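Local coordinates for CEL44C (Paenibacillus polymyxa, PDB 2YIH), which hydrolyses internal beta-1,4-glucosidic bonds of xyloglucan and related beta-glucans, acting through its family 44 glycoside hydrolase domain, at residues W257-Y262 with K342-K347. The protein carries 8 engineered substitutions. Residues are numbered along the deposited sequence; the frame is centred on the assembly and turned at random.
Sequences WFVDYY and KQSVDK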
ATOM      1  N   TRP A 257     -18.296   7.607  10.960  1.00 12.70           N
ATOM      2  CA  TRP A 257     -17.288   6.624  11.348  1.00 12.11           C
ATOM      3  C   TRP A 257     -16.032   7.321  11.797  1.00 11.01           C
ATOM      4  O   TRP A 257     -15.906   8.545  11.626  1.00 10.07           O
ATOM      5  CB  TRP A 257     -16.979   5.609  10.219  1.00 11.36           C
ATOM      6  CG  TRP A 257     -16.514   6.166   8.852  1.00 11.15           C
ATOM      7  CD1 TRP A 257     -16.629   7.448   8.374  1.00 11.33           C
ATOM      8  CD2 TRP A 257     -15.991   5.378   7.775  1.00 11.35           C
ATOM      9  NE1 TRP A 257     -16.171   7.502   7.072  1.00 11.00           N
ATOM     10  CE2 TRP A 257     -15.791   6.242   6.678  1.00 11.14           C
ATOM     11  CE3 TRP A 257     -15.682   4.015   7.634  1.00 11.34           C
ATOM     12  CZ2 TRP A 257     -15.275   5.795   5.450  1.00 11.03           C
ATOM     13  CZ3 TRP A 257     -15.188   3.553   6.406  1.00 11.64           C
ATOM     14  CH2 TRP A 257     -14.991   4.443   5.332  1.00 11.10           C
ATOM     15  N   PHE A 258     -15.115   6.551  12.403  1.00 10.12           N
ATOM     16  CA  PHE A 258     -13.871   7.120  12.957  1.00  9.59           C
ATOM     17  C   PHE A 258     -13.037   7.848  11.880  1.00  9.42           C
ATOM     18  O   PHE A 258     -12.359   8.838  12.169  1.00  9.14           O
ATOM     19  CB  PHE A 258     -13.043   6.009  13.670  1.00  9.19           C
ATOM     20  CG  PHE A 258     -11.684   6.466  14.096  1.00  9.16           C
ATOM     21  CD1 PHE A 258     -11.530   7.277  15.207  1.00  8.93           C
ATOM     22  CD2 PHE A 258     -10.574   6.237  13.269  1.00  8.90           C
ATOM     23  CE1 PHE A 258     -10.247   7.831  15.529  1.00  9.30           C
ATOM     24  CE2 PHE A 258      -9.313   6.766  13.562  1.00  8.92           C
ATOM     25  CZ  PHE A 258      -9.134   7.590  14.690  1.00  8.96           C
ATOM     26  N   VAL A 259     -13.083   7.337  10.647  1.00  9.07           N
ATOM     27  CA  VAL A 259     -12.380   7.964   9.513  1.00  9.14           C
ATOM     28  C   VAL A 259     -12.676   9.477   9.526  1.00  9.57           C
ATOM     29  O   VAL A 259     -11.760  10.290   9.448  1.00  9.80           O
ATOM     30  CB  VAL A 259     -12.846   7.340   8.162  1.00  9.02           C
ATOM     31  CG1 VAL A 259     -12.410   8.213   6.927  1.00  8.72           C
ATOM     32  CG2 VAL A 259     -12.338   5.885   8.037  1.00  8.66           C
ATOM     33  N   ASP A 260     -13.957   9.836   9.664  1.00 10.13           N
ATOM     34  CA  ASP A 260     -14.372  11.249   9.650  1.00 10.85           C
ATOM     35  C   ASP A 260     -13.891  12.020  10.866  1.00 10.19           C
ATOM     36  O   ASP A 260     -13.408  13.155  10.731  1.00 10.99           O
ATOM     37  CB  ASP A 260     -15.906  11.348   9.577  1.00 11.83           C
ATOM     38  CG  ASP A 260     -16.450  10.881   8.238  1.00 12.72           C
ATOM     39  OD1 ASP A 260     -15.677  10.807   7.258  1.00 14.06           O
ATOM     40  OD2 ASP A 260     -17.643  10.531   8.173  1.00 15.10           O
ATOM     41  N   TYR A 261     -13.989  11.393  12.045  1.00 10.47           N
ATOM     42  CA  TYR A 261     -13.517  12.031  13.280  1.00 10.39           C
ATOM     43  C   TYR A 261     -12.030  12.384  13.155  1.00 10.31           C
ATOM     44  O   TYR A 261     -11.599  13.483  13.506  1.00  9.93           O
ATOM     45  CB  TYR A 261     -13.767  11.113  14.502  1.00 10.30           C
ATOM     46  CG  TYR A 261     -13.069  11.562  15.782  1.00 10.73           C
ATOM     47  CD1 TYR A 261     -13.692  12.447  16.664  1.00 11.12           C
ATOM     48  CD2 TYR A 261     -11.804  11.065  16.140  1.00 10.91           C
ATOM     49  CE1 TYR A 261     -13.039  12.859  17.842  1.00 11.17           C
ATOM     50  CE2 TYR A 261     -11.156  11.468  17.312  1.00 11.10           C
ATOM     51  CZ  TYR A 261     -11.781  12.364  18.155  1.00 11.94           C
ATOM     52  OH  TYR A 261     -11.160  12.777  19.296  1.00 12.02           O
ATOM     53  N   TYR A 262     -11.246  11.413  12.703  1.00 10.21           N
ATOM     54  CA  TYR A 262      -9.801  11.615  12.572  1.00  9.79           C
ATOM     55  C   TYR A 262      -9.468  12.738  11.585  1.00  9.76           C
ATOM     56  O   TYR A 262      -8.666  13.622  11.879  1.00 10.21           O
ATOM     57  CB  TYR A 262      -9.133  10.323  12.139  1.00  9.06           C
ATOM     58  CG  TYR A 262      -7.617  10.391  11.990  1.00  8.58           C
ATOM     59  CD1 TYR A 262      -6.767  10.128  13.085  1.00  8.38           C
ATOM     60  CD2 TYR A 262      -7.038  10.590  10.728  1.00  8.49           C
ATOM     61  CE1 TYR A 262      -5.393  10.146  12.928  1.00  8.22           C
ATOM     62  CE2 TYR A 262      -5.689  10.596  10.562  1.00  8.40           C
ATOM     63  CZ  TYR A 262      -4.873  10.348  11.657  1.00  8.18           C
ATOM     64  OH  TYR A 262      -3.542  10.296  11.463  1.00  8.63           O
ATOM     65  N   LYS A 342     -12.620   8.246  -0.297  1.00 12.61           N
ATOM     66  CA  LYS A 342     -12.425   9.530  -0.965  1.00 14.56           C
ATOM     67  C   LYS A 342     -13.485  10.590  -0.604  1.00 15.24           C
ATOM     68  O   LYS A 342     -13.151  11.779  -0.408  1.00 15.95           O
ATOM     69  CB  LYS A 342     -12.326   9.345  -2.489  1.00 14.32           C
ATOM     70  CG  LYS A 342     -12.067  10.655  -3.251  1.00 15.34           C
ATOM     71  CD  LYS A 342     -12.124  10.443  -4.784  0.50 14.88           C
ATOM     72  CE  LYS A 342     -11.824  11.723  -5.568  0.50 15.58           C
ATOM     73  N   GLN A 343     -14.729  10.154  -0.448  1.00 15.69           N
ATOM     74  CA  GLN A 343     -15.837  11.019  -0.078  1.00 17.13           C
ATOM     75  C   GLN A 343     -15.544  11.646   1.289  1.00 16.04           C
ATOM     76  O   GLN A 343     -15.680  12.856   1.463  1.00 15.36           O
ATOM     77  CB  GLN A 343     -17.144  10.217  -0.046  1.00 19.93           C
ATOM     78  CG  GLN A 343     -18.400  10.997   0.298  1.00 23.94           C
ATOM     79  CD  GLN A 343     -19.507  10.108   0.902  1.00 27.16           C
ATOM     80  OE1 GLN A 343     -20.315  10.570   1.704  1.00 33.93           O
ATOM     81  NE2 GLN A 343     -19.544   8.835   0.502  1.00 28.41           N
ATOM     82  N   SER A 344     -15.023  10.839   2.213  1.00 14.51           N
ATOM     83  CA  SER A 344     -14.697  11.328   3.544  1.00 13.98           C
ATOM     84  C   SER A 344     -13.503  12.263   3.531  1.00 14.66           C
ATOM     85  O   SER A 344     -13.518  13.296   4.206  1.00 14.77           O
ATOM     86  CB  SER A 344     -14.458  10.163   4.517  1.00 13.96           C
ATOM     87  OG  SER A 344     -15.702   9.622   4.924  1.00 13.89           O
ATOM     88  N   VAL A 345     -12.450  11.882   2.815  1.00 14.61           N
ATOM     89  CA  VAL A 345     -11.252  12.714   2.762  1.00 17.11           C
ATOM     90  C   VAL A 345     -11.572  14.084   2.158  1.00 17.61           C
ATOM     91  O   VAL A 345     -11.234  15.141   2.727  1.00 17.54           O
ATOM     92  CB  VAL A 345     -10.108  12.050   1.991  1.00 17.09           C
ATOM     93  CG1 VAL A 345      -8.992  13.048   1.800  1.00 19.33           C
ATOM     94  CG2 VAL A 345      -9.600  10.807   2.718  1.00 17.97           C
ATOM     95  N   ASP A 346     -12.312  14.083   1.054  1.00 18.23           N
ATOM     96  CA  ASP A 346     -12.633  15.348   0.378  1.00 20.92           C
ATOM     97  C   ASP A 346     -13.500  16.284   1.208  1.00 21.26           C
ATOM     98  O   ASP A 346     -13.270  17.500   1.198  1.00 23.41           O
ATOM     99  CB  ASP A 346     -13.281  15.102  -0.989  1.00 21.80           C
ATOM    100  CG  ASP A 346     -12.314  14.506  -2.000  1.00 22.38           C
ATOM    101  OD1 ASP A 346     -11.083  14.413  -1.757  1.00 24.38           O
ATOM    102  OD2 ASP A 346     -12.809  14.044  -3.053  1.00 24.65           O
ATOM    103  N   LYS A 347     -14.447  15.719   1.958  1.00 18.89           N
ATOM    104  CA  LYS A 347     -15.275  16.465   2.885  1.00 19.08           C
ATOM    105  C   LYS A 347     -14.551  16.972   4.133  1.00 18.39           C
ATOM    106  O   LYS A 347     -14.705  18.132   4.504  1.00 19.25           O
ATOM    107  CB  LYS A 347     -16.468  15.639   3.321  1.00 20.93           C
ATOM    108  CG  LYS A 347     -17.367  16.378   4.280  1.00 23.12           C
ATOM    109  CD  LYS A 347     -18.677  15.655   4.517  1.00 27.51           C
ATOM    110  CE  LYS A 347     -19.375  16.261   5.739  1.00 29.80           C
ATOM    111  NZ  LYS A 347     -20.820  16.523   5.540  1.00 31.31           N
TER
HETATM  112  O   HOH W   1     -18.728  10.261   5.698  1.00 19.29           O
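Ser-344, on helix 337-348, points its hydroxyl into a polar corner formed by Trp-257 and Asp-260, where helix 258-273 begins. The two helices belong to the (beta/alpha)8 TIM barrel, lying in the chain on either side of barrel strand 280-285. Asp-260 OD1 accepts the hydroxyl hydrogen of Ser-344 OG through its syn lone pair, at a short 2.6 Å. Ser-344 OG in turn accepts the indole N-H from Trp-257 NE1 at 3.1 Å, nearly straight (161°) and 3° out of the ring plane. Trp-257 CG sits between its backbone N and carbonyl carbon (chi1 57°), which folds the indole back over the first helical turn and against Val-259, whose CB sits over one face of the indole, 3.4 Å above its plane and displaced toward the rim. Trp-257 NE1 also makes a weak, bent bond to Asp-260 OD1 at 3.3 Å. Val-259 CG1 supplies the apolar part of the contact, meeting Ser-344 CB at 3.7 Å. Beyond the two segments, Arg-340 NH1 also hydrogen-bonds to Ser-344 OG, and Phe-334 packs its ring against the indole. A water bridges the remaining carboxylate oxygen to the serine, donating to Asp-260 OD2 at 2.7 Å and to Ser-344 OG at 3.2 Å.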